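Local coordinates for protein tricorn protease (Thermoplasma acidophilum, PDB 1K32) that degrades peptides as a serine protease, probably cutting further the peptides released by the proteasome, with beta-propeller domains that probably gate the substrate's passage, at residues F114-N119 with I157-G162; I423-I428 with D474-F479; E605-L610 with V624-G629; K928-T933 with I1026-E1031. All blocks are in the same frame, centred on the assembly; numbering follows the deposited sequence.

Interaction 1 of 4, residues F114-N119 with I157-G162; sequences FDPDGN and ILFADG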
loop_
_atom_site.group_PDB
_atom_site.type_symbol
_atom_site.label_atom_id
_atom_site.label_comp_id
_atom_site.label_asym_id
_atom_site.label_seq_id
_atom_site.Cartn_x
_atom_site.Cartn_y
_atom_site.Cartn_z
ATOM N N PHE A 114 -61.754 -8.060 40.814
ATOM C CA PHE A 114 -62.849 -8.140 39.860
ATOM C C PHE A 114 -64.007 -7.296 40.368
ATOM O O PHE A 114 -64.363 -7.368 41.551
ATOM C CB PHE A 114 -63.301 -9.587 39.673
ATOM C CG PHE A 114 -62.207 -10.514 39.248
ATOM C CD1 PHE A 114 -61.387 -11.121 40.197
ATOM C CD2 PHE A 114 -61.984 -10.780 37.896
ATOM C CE1 PHE A 114 -60.360 -11.980 39.810
ATOM C CE2 PHE A 114 -60.964 -11.634 37.499
ATOM C CZ PHE A 114 -60.146 -12.239 38.462
ATOM N N ASP A 115 -64.592 -6.498 39.478
ATOM C CA ASP A 115 -65.688 -5.646 39.870
ATOM C C ASP A 115 -66.968 -6.466 40.013
ATOM O O ASP A 115 -66.990 -7.654 39.694
ATOM C CB ASP A 115 -65.847 -4.480 38.870
ATOM C CG ASP A 115 -66.398 -4.911 37.525
ATOM O OD1 ASP A 115 -66.216 -4.153 36.551
ATOM O OD2 ASP A 115 -67.023 -5.984 37.435
ATOM N N PRO A 116 -68.042 -5.851 40.526
ATOM C CA PRO A 116 -69.317 -6.552 40.708
ATOM C C PRO A 116 -69.873 -7.228 39.448
ATOM O O PRO A 116 -70.545 -8.247 39.552
ATOM C CB PRO A 116 -70.234 -5.458 41.246
ATOM C CG PRO A 116 -69.284 -4.602 42.036
ATOM C CD PRO A 116 -68.111 -4.489 41.081
ATOM N N ASP A 117 -69.595 -6.667 38.273
ATOM C CA ASP A 117 -70.066 -7.241 37.011
ATOM C C ASP A 117 -69.209 -8.436 36.594
ATOM O O ASP A 117 -69.549 -9.164 35.666
ATOM C CB ASP A 117 -70.045 -6.179 35.903
ATOM C CG ASP A 117 -71.164 -5.147 36.047
ATOM O OD1 ASP A 117 -71.157 -4.149 35.295
ATOM O OD2 ASP A 117 -72.057 -5.332 36.899
ATOM N N GLY A 118 -68.092 -8.637 37.288
ATOM C CA GLY A 118 -67.206 -9.741 36.966
ATOM C C GLY A 118 -66.073 -9.369 36.027
ATOM O O GLY A 118 -65.339 -10.244 35.564
ATOM N N ASN A 119 -65.915 -8.079 35.739
ATOM C CA ASN A 119 -64.844 -7.656 34.843
ATOM C C ASN A 119 -63.499 -7.606 35.541
ATOM O O ASN A 119 -63.398 -7.222 36.710
ATOM C CB ASN A 119 -65.141 -6.279 34.252
ATOM C CG ASN A 119 -66.472 -6.234 33.541
ATOM O OD1 ASN A 119 -67.375 -5.499 33.940
ATOM N ND2 ASN A 119 -66.606 -7.026 32.488
ATOM N N ILE A 157 -58.024 -4.383 44.815
ATOM C CA ILE A 157 -59.286 -3.682 44.902
ATOM C C ILE A 157 -60.359 -4.737 45.121
ATOM O O ILE A 157 -60.445 -5.714 44.381
ATOM C CB ILE A 157 -59.637 -2.853 43.634
ATOM C CG1 ILE A 157 -60.997 -2.181 43.849
ATOM C CG2 ILE A 157 -59.692 -3.744 42.390
ATOM C CD1 ILE A 157 -61.250 -0.993 42.955
ATOM N N LEU A 158 -61.148 -4.544 46.170
ATOM C CA LEU A 158 -62.223 -5.452 46.496
ATOM C C LEU A 158 -63.507 -4.634 46.504
ATOM O O LEU A 158 -63.476 -3.407 46.605
ATOM C CB LEU A 158 -61.991 -6.074 47.869
ATOM C CG LEU A 158 -60.585 -6.622 48.122
ATOM C CD1 LEU A 158 -60.482 -7.094 49.568
ATOM C CD2 LEU A 158 -60.285 -7.761 47.151
ATOM N N PHE A 159 -64.639 -5.312 46.390
ATOM C CA PHE A 159 -65.915 -4.623 46.385
ATOM C C PHE A 159 -66.815 -5.256 47.423
ATOM O O PHE A 159 -66.956 -6.472 47.474
ATOM C CB PHE A 159 -66.572 -4.707 45.008
ATOM C CG PHE A 159 -65.780 -4.054 43.915
ATOM C CD1 PHE A 159 -64.611 -4.635 43.445
ATOM C CD2 PHE A 159 -66.205 -2.852 43.356
ATOM C CE1 PHE A 159 -63.869 -4.030 42.427
ATOM C CE2 PHE A 159 -65.477 -2.235 42.345
ATOM C CZ PHE A 159 -64.302 -2.828 41.876
ATOM N N ALA A 160 -67.410 -4.419 48.257
ATOM C CA ALA A 160 -68.300 -4.892 49.298
ATOM C C ALA A 160 -69.491 -3.954 49.399
ATOM O O ALA A 160 -69.336 -2.736 49.512
ATOM C CB ALA A 160 -67.567 -4.947 50.629
ATOM N N ASP A 161 -70.685 -4.528 49.345
ATOM C CA ASP A 161 -71.906 -3.742 49.447
ATOM C C ASP A 161 -71.852 -2.523 48.530
ATOM O O ASP A 161 -72.311 -1.441 48.884
ATOM C CB ASP A 161 -72.101 -3.307 50.897
ATOM C CG ASP A 161 -71.995 -4.469 51.862
ATOM O OD1 ASP A 161 -72.774 -5.433 51.705
ATOM O OD2 ASP A 161 -71.133 -4.425 52.767
ATOM N N GLY A 162 -71.275 -2.710 47.349
ATOM C CA GLY A 162 -71.177 -1.618 46.404
ATOM C C GLY A 162 -69.969 -0.711 46.563
ATOM O O GLY A 162 -69.566 -0.058 45.599
HETATM O O HOH W 1 -62.072 -8.071 43.565
#

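Interaction 2 of 4, residues I423-I428 with D474-F479; sequences ITDFTI and DYAPAF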
loop_
_atom_site.group_PDB
_atom_site.type_symbol
_atom_site.label_atom_id
_atom_site.label_comp_id
_atom_site.label_asym_id
_atom_site.label_seq_id
_atom_site.Cartn_x
_atom_site.Cartn_y
_atom_site.Cartn_z
ATOM N N ILE A 423 -6.825 -5.542 49.493
ATOM C CA ILE A 423 -5.561 -5.319 48.802
ATOM C C ILE A 423 -5.577 -6.207 47.547
ATOM O O ILE A 423 -4.846 -7.181 47.451
ATOM C CB ILE A 423 -4.373 -5.714 49.739
ATOM C CG1 ILE A 423 -4.536 -5.006 51.095
ATOM C CG2 ILE A 423 -3.027 -5.300 49.130
ATOM C CD1 ILE A 423 -3.334 -5.160 52.047
ATOM N N THR A 424 -6.420 -5.857 46.581
ATOM C CA THR A 424 -6.556 -6.646 45.362
ATOM C C THR A 424 -5.658 -6.232 44.189
ATOM O O THR A 424 -5.546 -6.966 43.215
ATOM C CB THR A 424 -8.036 -6.652 44.897
ATOM O OG1 THR A 424 -8.490 -5.304 44.732
ATOM C CG2 THR A 424 -8.914 -7.327 45.936
ATOM N N ASP A 425 -5.017 -5.071 44.287
ATOM C CA ASP A 425 -4.124 -4.576 43.232
ATOM C C ASP A 425 -2.660 -4.868 43.623
ATOM O O ASP A 425 -2.065 -4.136 44.412
ATOM C CB ASP A 425 -4.349 -3.061 43.039
ATOM C CG ASP A 425 -3.622 -2.492 41.819
ATOM O OD1 ASP A 425 -3.817 -1.290 41.517
ATOM O OD2 ASP A 425 -2.862 -3.231 41.164
ATOM N N PHE A 426 -2.098 -5.951 43.079
ATOM C CA PHE A 426 -0.718 -6.348 43.382
ATOM C C PHE A 426 -0.028 -6.979 42.191
ATOM O O PHE A 426 -0.682 -7.403 41.243
ATOM C CB PHE A 426 -0.660 -7.331 44.564
ATOM C CG PHE A 426 -1.523 -8.565 44.401
ATOM C CD1 PHE A 426 -2.728 -8.680 45.087
ATOM C CD2 PHE A 426 -1.108 -9.631 43.605
ATOM C CE1 PHE A 426 -3.503 -9.841 44.989
ATOM C CE2 PHE A 426 -1.881 -10.798 43.502
ATOM C CZ PHE A 426 -3.073 -10.904 44.193
ATOM N N THR A 427 1.297 -7.054 42.256
ATOM C CA THR A 427 2.084 -7.633 41.172
ATOM C C THR A 427 3.340 -8.287 41.756
ATOM O O THR A 427 3.779 -7.934 42.847
ATOM C CB THR A 427 2.480 -6.538 40.131
ATOM O OG1 THR A 427 2.937 -7.163 38.931
ATOM C CG2 THR A 427 3.590 -5.626 40.676
ATOM N N ILE A 428 3.909 -9.242 41.030
ATOM C CA ILE A 428 5.101 -9.942 41.501
ATOM C C ILE A 428 6.235 -9.770 40.514
ATOM O O ILE A 428 6.038 -10.012 39.320
ATOM C CB ILE A 428 4.840 -11.458 41.636
ATOM C CG1 ILE A 428 3.522 -11.691 42.364
ATOM C CG2 ILE A 428 6.001 -12.123 42.384
ATOM C CD1 ILE A 428 3.092 -13.129 42.382
ATOM N N ASP A 474 -2.466 5.774 44.480
ATOM C CA ASP A 474 -1.433 5.175 43.641
ATOM C C ASP A 474 -1.834 3.735 43.360
ATOM O O ASP A 474 -2.283 3.019 44.252
ATOM C CB ASP A 474 -0.093 5.276 44.364
ATOM C CG ASP A 474 0.259 6.715 44.689
ATOM O OD1 ASP A 474 0.562 6.996 45.862
ATOM O OD2 ASP A 474 0.214 7.566 43.766
ATOM N N TYR A 475 -1.694 3.304 42.113
ATOM C CA TYR A 475 -2.161 1.980 41.773
ATOM C C TYR A 475 -1.438 1.331 40.600
ATOM O O TYR A 475 -0.417 1.834 40.122
ATOM C CB TYR A 475 -3.677 2.063 41.485
ATOM C CG TYR A 475 -4.038 3.049 40.384
ATOM C CD1 TYR A 475 -4.531 2.607 39.144
ATOM C CD2 TYR A 475 -3.831 4.422 40.556
ATOM C CE1 TYR A 475 -4.806 3.517 38.101
ATOM C CE2 TYR A 475 -4.095 5.335 39.519
ATOM C CZ TYR A 475 -4.575 4.878 38.303
ATOM O OH TYR A 475 -4.779 5.785 37.283
ATOM N N ALA A 476 -1.966 0.185 40.174
ATOM C CA ALA A 476 -1.420 -0.566 39.042
ATOM C C ALA A 476 0.107 -0.757 38.996
ATOM O O ALA A 476 0.745 -0.503 37.972
ATOM C CB ALA A 476 -1.917 0.082 37.705
ATOM N N PRO A 477 0.724 -1.206 40.106
ATOM C CA PRO A 477 2.183 -1.398 40.049
ATOM C C PRO A 477 2.591 -2.484 39.041
ATOM O O PRO A 477 1.899 -3.487 38.859
ATOM C CB PRO A 477 2.543 -1.797 41.482
ATOM C CG PRO A 477 1.271 -2.509 41.965
ATOM C CD PRO A 477 0.181 -1.579 41.429
ATOM N N ALA A 478 3.724 -2.282 38.389
ATOM C CA ALA A 478 4.232 -3.252 37.429
ATOM C C ALA A 478 5.751 -3.133 37.333
ATOM O O ALA A 478 6.272 -2.041 37.084
ATOM C CB ALA A 478 3.591 -3.028 36.054
ATOM N N PHE A 479 6.458 -4.238 37.576
ATOM C CA PHE A 479 7.920 -4.248 37.482
ATOM C C PHE A 479 8.320 -4.495 36.032
ATOM O O PHE A 479 7.562 -5.082 35.282
ATOM C CB PHE A 479 8.543 -5.377 38.326
ATOM C CG PHE A 479 8.373 -5.207 39.801
ATOM C CD1 PHE A 479 7.343 -5.851 40.474
ATOM C CD2 PHE A 479 9.236 -4.394 40.515
ATOM C CE1 PHE A 479 7.173 -5.686 41.844
ATOM C CE2 PHE A 479 9.084 -4.217 41.884
ATOM C CZ PHE A 479 8.045 -4.866 42.554
HETATM O O HOH W 2 -0.826 -4.403 39.590
HETATM O O HOH W 3 5.070 -6.766 37.591
#

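Interaction 3 of 4, residues E605-L610 with V624-G629; sequences EVKNNL and VRKDDG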
loop_
_atom_site.group_PDB
_atom_site.type_symbol
_atom_site.label_atom_id
_atom_site.label_comp_id
_atom_site.label_asym_id
_atom_site.label_seq_id
_atom_site.Cartn_x
_atom_site.Cartn_y
_atom_site.Cartn_z
ATOM N N GLU A 605 -2.225 3.927 18.940
ATOM C CA GLU A 605 -3.298 3.040 19.366
ATOM C C GLU A 605 -3.044 1.623 18.875
ATOM O O GLU A 605 -2.851 1.397 17.682
ATOM C CB GLU A 605 -4.634 3.532 18.819
ATOM C CG GLU A 605 -5.842 2.897 19.470
ATOM C CD GLU A 605 -7.141 3.487 18.961
ATOM O OE1 GLU A 605 -7.569 3.106 17.859
ATOM O OE2 GLU A 605 -7.727 4.342 19.660
ATOM N N VAL A 606 -3.053 0.671 19.797
ATOM C CA VAL A 606 -2.814 -0.723 19.455
ATOM C C VAL A 606 -4.114 -1.493 19.274
ATOM O O VAL A 606 -4.193 -2.391 18.444
ATOM C CB VAL A 606 -1.984 -1.430 20.548
ATOM C CG1 VAL A 606 -1.750 -2.882 20.172
ATOM C CG2 VAL A 606 -0.669 -0.709 20.745
ATOM N N LYS A 607 -5.130 -1.136 20.054
ATOM C CA LYS A 607 -6.418 -1.814 19.994
ATOM C C LYS A 607 -7.466 -0.960 20.698
ATOM O O LYS A 607 -7.178 -0.365 21.737
ATOM C CB LYS A 607 -6.308 -3.168 20.699
ATOM C CG LYS A 607 -7.405 -4.155 20.365
ATOM C CD LYS A 607 -7.230 -4.727 18.955
ATOM C CE LYS A 607 -5.938 -5.524 18.820
ATOM N NZ LYS A 607 -5.879 -6.246 17.507
ATOM N N ASN A 608 -8.676 -0.896 20.147
ATOM C CA ASN A 608 -9.741 -0.116 20.772
ATOM C C ASN A 608 -10.962 -0.973 21.086
ATOM O O ASN A 608 -10.960 -2.176 20.841
ATOM C CB ASN A 608 -10.151 1.069 19.885
ATOM C CG ASN A 608 -10.721 0.636 18.541
ATOM O OD1 ASN A 608 -10.982 -0.543 18.306
ATOM N ND2 ASN A 608 -10.926 1.604 17.653
ATOM N N ASN A 609 -11.994 -0.349 21.642
ATOM C CA ASN A 609 -13.227 -1.036 21.994
ATOM C C ASN A 609 -13.012 -2.168 22.989
ATOM O O ASN A 609 -13.704 -3.188 22.941
ATOM C CB ASN A 609 -13.906 -1.566 20.727
ATOM C CG ASN A 609 -14.389 -0.451 19.821
ATOM O OD1 ASN A 609 -14.417 -0.594 18.604
ATOM N ND2 ASN A 609 -14.782 0.668 20.418
ATOM N N LEU A 610 -12.066 -1.978 23.903
ATOM C CA LEU A 610 -11.773 -2.991 24.909
ATOM C C LEU A 610 -12.615 -2.786 26.161
ATOM O O LEU A 610 -13.142 -1.702 26.398
ATOM C CB LEU A 610 -10.292 -2.951 25.294
ATOM C CG LEU A 610 -9.273 -3.106 24.162
ATOM C CD1 LEU A 610 -7.862 -3.031 24.741
ATOM C CD2 LEU A 610 -9.494 -4.426 23.433
ATOM N N VAL A 624 -7.988 -10.135 25.534
ATOM C CA VAL A 624 -8.872 -9.020 25.823
ATOM C C VAL A 624 -10.321 -9.398 25.624
ATOM O O VAL A 624 -10.641 -10.375 24.945
ATOM C CB VAL A 624 -8.593 -7.789 24.914
ATOM C CG1 VAL A 624 -7.175 -7.280 25.126
ATOM C CG2 VAL A 624 -8.831 -8.151 23.453
ATOM N N ARG A 625 -11.186 -8.611 26.245
ATOM C CA ARG A 625 -12.622 -8.750 26.116
ATOM C C ARG A 625 -12.956 -7.435 25.408
ATOM O O ARG A 625 -12.414 -6.382 25.761
ATOM C CB ARG A 625 -13.285 -8.792 27.495
ATOM C CG ARG A 625 -14.786 -8.542 27.488
ATOM C CD ARG A 625 -15.585 -9.793 27.237
ATOM N NE ARG A 625 -15.441 -10.756 28.326
ATOM C CZ ARG A 625 -15.999 -11.961 28.328
ATOM N NH1 ARG A 625 -15.812 -12.780 29.356
ATOM N NH2 ARG A 625 -16.746 -12.342 27.300
ATOM N N LYS A 626 -13.800 -7.494 24.385
ATOM C CA LYS A 626 -14.172 -6.284 23.676
ATOM C C LYS A 626 -15.619 -5.923 23.978
ATOM O O LYS A 626 -16.322 -6.670 24.657
ATOM C CB LYS A 626 -13.953 -6.456 22.169
ATOM C CG LYS A 626 -12.491 -6.658 21.813
ATOM C CD LYS A 626 -12.222 -6.531 20.327
ATOM C CE LYS A 626 -10.740 -6.757 20.043
ATOM N NZ LYS A 626 -10.376 -6.451 18.649
ATOM N N ASP A 627 -16.053 -4.771 23.480
ATOM C CA ASP A 627 -17.410 -4.300 23.713
ATOM C C ASP A 627 -18.443 -5.251 23.126
ATOM O O ASP A 627 -19.593 -5.270 23.562
ATOM C CB ASP A 627 -17.583 -2.898 23.126
ATOM C CG ASP A 627 -17.337 -2.858 21.633
ATOM O OD1 ASP A 627 -16.361 -3.495 21.174
ATOM O OD2 ASP A 627 -18.110 -2.185 20.916
ATOM N N ASP A 628 -18.032 -6.045 22.145
ATOM C CA ASP A 628 -18.937 -6.999 21.522
ATOM C C ASP A 628 -19.122 -8.222 22.419
ATOM O O ASP A 628 -19.845 -9.157 22.072
ATOM C CB ASP A 628 -18.402 -7.428 20.153
ATOM C CG ASP A 628 -17.100 -8.201 20.248
ATOM O OD1 ASP A 628 -16.604 -8.420 21.375
ATOM O OD2 ASP A 628 -16.574 -8.595 19.189
ATOM N N GLY A 629 -18.455 -8.213 23.569
ATOM C CA GLY A 629 -18.577 -9.312 24.504
ATOM C C GLY A 629 -17.702 -10.521 24.241
ATOM O O GLY A 629 -17.623 -11.410 25.077
HETATM O O HOH W 4 -10.464 -3.680 18.716
#

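Interaction 4 of 4, residues K928-T933 with I1026-E1031; sequences KIIAIT and IDALIE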
loop_
_atom_site.group_PDB
_atom_site.type_symbol
_atom_site.label_atom_id
_atom_site.label_comp_id
_atom_site.label_asym_id
_atom_site.label_seq_id
_atom_site.Cartn_x
_atom_site.Cartn_y
_atom_site.Cartn_z
ATOM N N LYS A 928 -37.004 31.149 49.284
ATOM C CA LYS A 928 -37.516 30.091 50.142
ATOM C C LYS A 928 -37.668 28.759 49.423
ATOM O O LYS A 928 -38.085 28.700 48.273
ATOM C CB LYS A 928 -38.871 30.507 50.724
ATOM C CG LYS A 928 -38.821 31.757 51.594
ATOM C CD LYS A 928 -37.942 31.523 52.809
ATOM C CE LYS A 928 -37.782 32.781 53.648
ATOM N NZ LYS A 928 -36.916 32.510 54.836
ATOM N N ILE A 929 -37.353 27.687 50.128
ATOM C CA ILE A 929 -37.452 26.365 49.552
ATOM C C ILE A 929 -38.438 25.511 50.336
ATOM O O ILE A 929 -38.627 25.703 51.535
ATOM C CB ILE A 929 -36.093 25.658 49.573
ATOM C CG1 ILE A 929 -35.019 26.579 48.982
ATOM C CG2 ILE A 929 -36.178 24.366 48.774
ATOM C CD1 ILE A 929 -33.618 26.026 49.090
ATOM N N ILE A 930 -39.064 24.574 49.638
ATOM C CA ILE A 930 -40.003 23.650 50.249
ATOM C C ILE A 930 -39.821 22.313 49.547
ATOM O O ILE A 930 -39.643 22.262 48.331
ATOM C CB ILE A 930 -41.472 24.148 50.111
ATOM C CG1 ILE A 930 -42.362 23.368 51.076
ATOM C CG2 ILE A 930 -41.963 24.004 48.670
ATOM C CD1 ILE A 930 -43.545 24.182 51.596
ATOM N N ALA A 931 -39.837 21.230 50.317
ATOM C CA ALA A 931 -39.645 19.916 49.738
ATOM C C ALA A 931 -40.881 19.042 49.832
ATOM O O ALA A 931 -41.661 19.130 50.781
ATOM C CB ALA A 931 -38.454 19.214 50.408
ATOM N N ILE A 932 -41.064 18.217 48.810
ATOM C CA ILE A 932 -42.175 17.283 48.774
ATOM C C ILE A 932 -41.628 15.866 48.684
ATOM O O ILE A 932 -40.834 15.553 47.783
ATOM C CB ILE A 932 -43.105 17.495 47.560
ATOM C CG1 ILE A 932 -43.534 18.959 47.454
ATOM C CG2 ILE A 932 -44.361 16.655 47.749
ATOM C CD1 ILE A 932 -44.450 19.238 46.265
ATOM N N THR A 933 -42.058 15.013 49.610
ATOM C CA THR A 933 -41.630 13.616 49.638
ATOM C C THR A 933 -42.833 12.697 49.888
ATOM O O THR A 933 -43.869 13.154 50.383
ATOM C CB THR A 933 -40.576 13.384 50.759
ATOM O OG1 THR A 933 -39.912 12.146 50.529
ATOM C CG2 THR A 933 -41.247 13.337 52.152
ATOM N N ILE A 1026 -47.283 24.641 47.087
ATOM C CA ILE A 1026 -47.404 25.917 46.401
ATOM C C ILE A 1026 -48.024 26.965 47.334
ATOM O O ILE A 1026 -47.494 28.067 47.495
ATOM C CB ILE A 1026 -48.281 25.789 45.135
ATOM C CG1 ILE A 1026 -47.538 24.973 44.067
ATOM C CG2 ILE A 1026 -48.618 27.185 44.598
ATOM C CD1 ILE A 1026 -48.392 24.583 42.894
ATOM N N ASP A 1027 -49.138 26.611 47.960
ATOM C CA ASP A 1027 -49.814 27.536 48.860
ATOM C C ASP A 1027 -48.953 27.910 50.060
ATOM O O ASP A 1027 -48.956 29.064 50.499
ATOM C CB ASP A 1027 -51.132 26.927 49.321
ATOM C CG ASP A 1027 -52.118 26.752 48.182
ATOM O OD1 ASP A 1027 -53.061 25.940 48.317
ATOM O OD2 ASP A 1027 -51.951 27.435 47.149
ATOM N N ALA A 1028 -48.204 26.941 50.580
ATOM C CA ALA A 1028 -47.350 27.183 51.734
ATOM C C ALA A 1028 -46.272 28.205 51.398
ATOM O O ALA A 1028 -45.991 29.106 52.189
ATOM C CB ALA A 1028 -46.710 25.870 52.211
ATOM N N LEU A 1029 -45.671 28.069 50.222
ATOM C CA LEU A 1029 -44.637 29.005 49.807
ATOM C C LEU A 1029 -45.220 30.383 49.518
ATOM O O LEU A 1029 -44.612 31.398 49.863
ATOM C CB LEU A 1029 -43.889 28.488 48.575
ATOM C CG LEU A 1029 -42.703 27.561 48.868
ATOM C CD1 LEU A 1029 -42.033 27.173 47.563
ATOM C CD2 LEU A 1029 -41.702 28.261 49.780
ATOM N N ILE A 1030 -46.387 30.424 48.880
ATOM C CA ILE A 1030 -47.028 31.702 48.583
ATOM C C ILE A 1030 -47.220 32.469 49.895
ATOM O O ILE A 1030 -47.007 33.686 49.956
ATOM C CB ILE A 1030 -48.397 31.500 47.895
ATOM C CG1 ILE A 1030 -48.187 30.916 46.498
ATOM C CG2 ILE A 1030 -49.138 32.828 47.786
ATOM C CD1 ILE A 1030 -49.480 30.638 45.751
ATOM N N GLU A 1031 -47.606 31.743 50.946
ATOM C CA GLU A 1031 -47.808 32.345 52.263
ATOM C C GLU A 1031 -46.481 32.849 52.825
ATOM O O GLU A 1031 -46.361 34.012 53.200
ATOM C CB GLU A 1031 -48.427 31.322 53.225
#

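Interaction 1 of 4, residues F114-N119 with I157-G162
One face of the F159 ring meets D115 CA and P116 CD, and the CH-pi contacts of these two atoms form the contact. D115 CA stands 3.8 Å from the centroid of the F159 ring, 22° off the ring normal. P116 CD stands over the same face at 3.7 Å from the F159 centroid, displaced like D115 CA toward the rim, and the ring atom closest to P116 CD is F159 CD2 at 3.4 Å. With F159 CG anti to its own carbonyl carbon (chi1 -62°), the ring extends across the gap to reach them. D115 CB adds a contact of 3.8 Å to F159 CZ, and the carbonyl O of F114 approaches F159 CD1 obliquely.

The two elements belong to successive four-stranded antiparallel sheets, the blades of a beta propeller, each in or next to the first strand of its sheet: 114-119 is the turn between strands 110-114 and 120-124, and 157-160 lies on strand 156-160 of the next blade. A backbone hydrogen bond between I157 and A112 lies just beyond the contact.

Polar links across the segments run through a single water, which accepts from F114 N and donates to I157 O at 3.0 Å. Within 114-119, a type I turn from D115 to G118 is closed by G118 N to D115 O. D115 OD2 accepts from N119 N at 2.9 Å, met 52° out of the carboxylate plane, and more weakly from the N-H groups of D117 and G118. Outside the pair, R138 of strand 135-140 touches the D115 side chain, and R164 packs on F159.

Interaction 2 of 4, residues I423-I428 with D474-F479
D425 and T427 lean on strand 474-479 where two neighbouring blades of a beta propeller meet; strands 426-428 and 474-479 each begin a four-stranded antiparallel sheet and run side by side, almost exactly parallel, with axes 6.3 Å apart. No backbone-to-backbone hydrogen bond joins the two segments, and side chains and waters span the gap instead.

The D425 carboxylate is the main polar link. With CG anti to the backbone N (chi1 -171°), it reaches over to A476 N, which donates to D425 OD1 at 2.7 Å on the syn side, 22° out of the carboxylate plane. The bond is fairly straight, 160° at the hydrogen. D425 OD1 also lies 3.4 Å from Y475 CB, while D425 OD2 rests 3.5 Å from P477 CD. The end of the Y475 side chain leads away, and its hydroxyl is hydrogen-bonded to Y559 O.

T427 faces strand 474-479 with its two branches divided. OG1 is the branch anti to the backbone N, which puts CG2 between the backbone N and the carbonyl carbon. T427 CG2 reaches P477 O at 3.3 Å and approaches F479 CD1 obliquely at 3.8 Å; the F479 ring also meets the backbone carbonyl carbon of I428. Beyond the pair, P477 packs on A436 and F479 on F434, both of strand 434-441, so the neighbouring strand of the first blade shares the interface.

Two waters complete the junction: one lies between D425 OD2 and P477 O, and the other accepts from F479 N while lying 2.6 Å from T427 OG1.

Interaction 3 of 4, residues E605-L610 with V624-G629
Two consecutive blades of a beta propeller are joined here, where the chain leaves the outer strand 603-610 of one four-stranded sheet, turns a corner at N609, and meets strand 621-626 of the next. L610 pairs with K626 as an antiparallel non-hydrogen-bonded bridge with their CA atoms 4.3 Å apart. Beside it D627 N donates to N609 O at 2.9 Å, with an N-H...O angle of 145° and the donor tilted 25° from the carbonyl plane. K626 CA also makes a CA-H...O contact with N609 O at 3.2 Å, so this carbonyl receives two approaches from 624-629.

Next to this bond the side chains of the same two residues meet at a slant, N609 CB lying 3.2 Å from D627 OD1. L610 CD2 packs against V624 CB at 3.8 Å and also lies near V624 CG2 and K626 CG. K626 is extended beyond CG, whereas K607 is bent at chi2 and chi3; the two cross at about a right angle, with K626 NZ 3.6 Å from K607 CD. Their NZ atoms are 4.6 Å apart, yet both form salt bridges to E642 OE1, an anion that would offset their like charges. K626 NZ also donates to a water that gives a proton to N608 O at 2.7 Å.

The type I turn from K626 to G629 follows directly and carries the chain toward strand 631-635. F634 and Y632 of that strand make cation-pi contacts with K607 and K626 respectively, while L610 packs on L593 of strand 591-597 and V624 on L613 of strand 612-615.

Interaction 4 of 4, residues K928-T933 with I1026-E1031
Strand 928-933 and helix segment 1026-1031 run nearly antiparallel, 163° between their directions, with axes 9.1 Å apart at closest approach and I930 and L1029 nearest across the gap. No hydrogen bond crosses between them, and the contact is made by aliphatic side chains.

L1029 carries it, with both of its methyl branches in use. L1029 CD1 presses on I930 CG2 at 3.4 Å, tighter than a usual van der Waals contact, and L1029 CG sits 3.8 Å from I930 CB; the two side chains slide past each other in opposite directions. L1029 CD2 meets K928 CB at 3.7 Å. K928 begins by pointing at the helix, but its chain bends at chi2 and its charged end leads away, so that its beta carbon makes this contact.

The strand is the middle one of a five-stranded parallel sheet within the peptidase family S41 region, and helix 1020-1032 packs against one side of it, with helix 830-848 alongside. Strands 881-885 and 954-958 flank 928-933, with I883 and I957 touching I930.

In I930, the CG2 methyl lies between the backbone N and the carbonyl carbon, against L1029. CG1 is the branch anti to the backbone N (chi1 -165°), and it sends I930 CD1 toward the helix to meet A1028 CB at 3.6 Å.

From the N terminus, the four contacts follow one another in series, none enclosing or crossing another. Interaction 1 closes a loop of 37 intervening residues between adjoining propeller blades. Interaction 2 spans 45 residues and joins two adjacent blades on the opposite side of the chain's centre, with about 67 Å between the two centres. Interaction 3, whose centre is about 22 Å from that of interaction 2, closes the shortest loop, 13 residues, at another blade junction. Interaction 4 closes the longest, 92 residues, and ties the C-terminal helix to the parallel sheet of the S41 region. No two contacts touch; the nearest atoms of interactions 2 and 3 are about 15 Å apart.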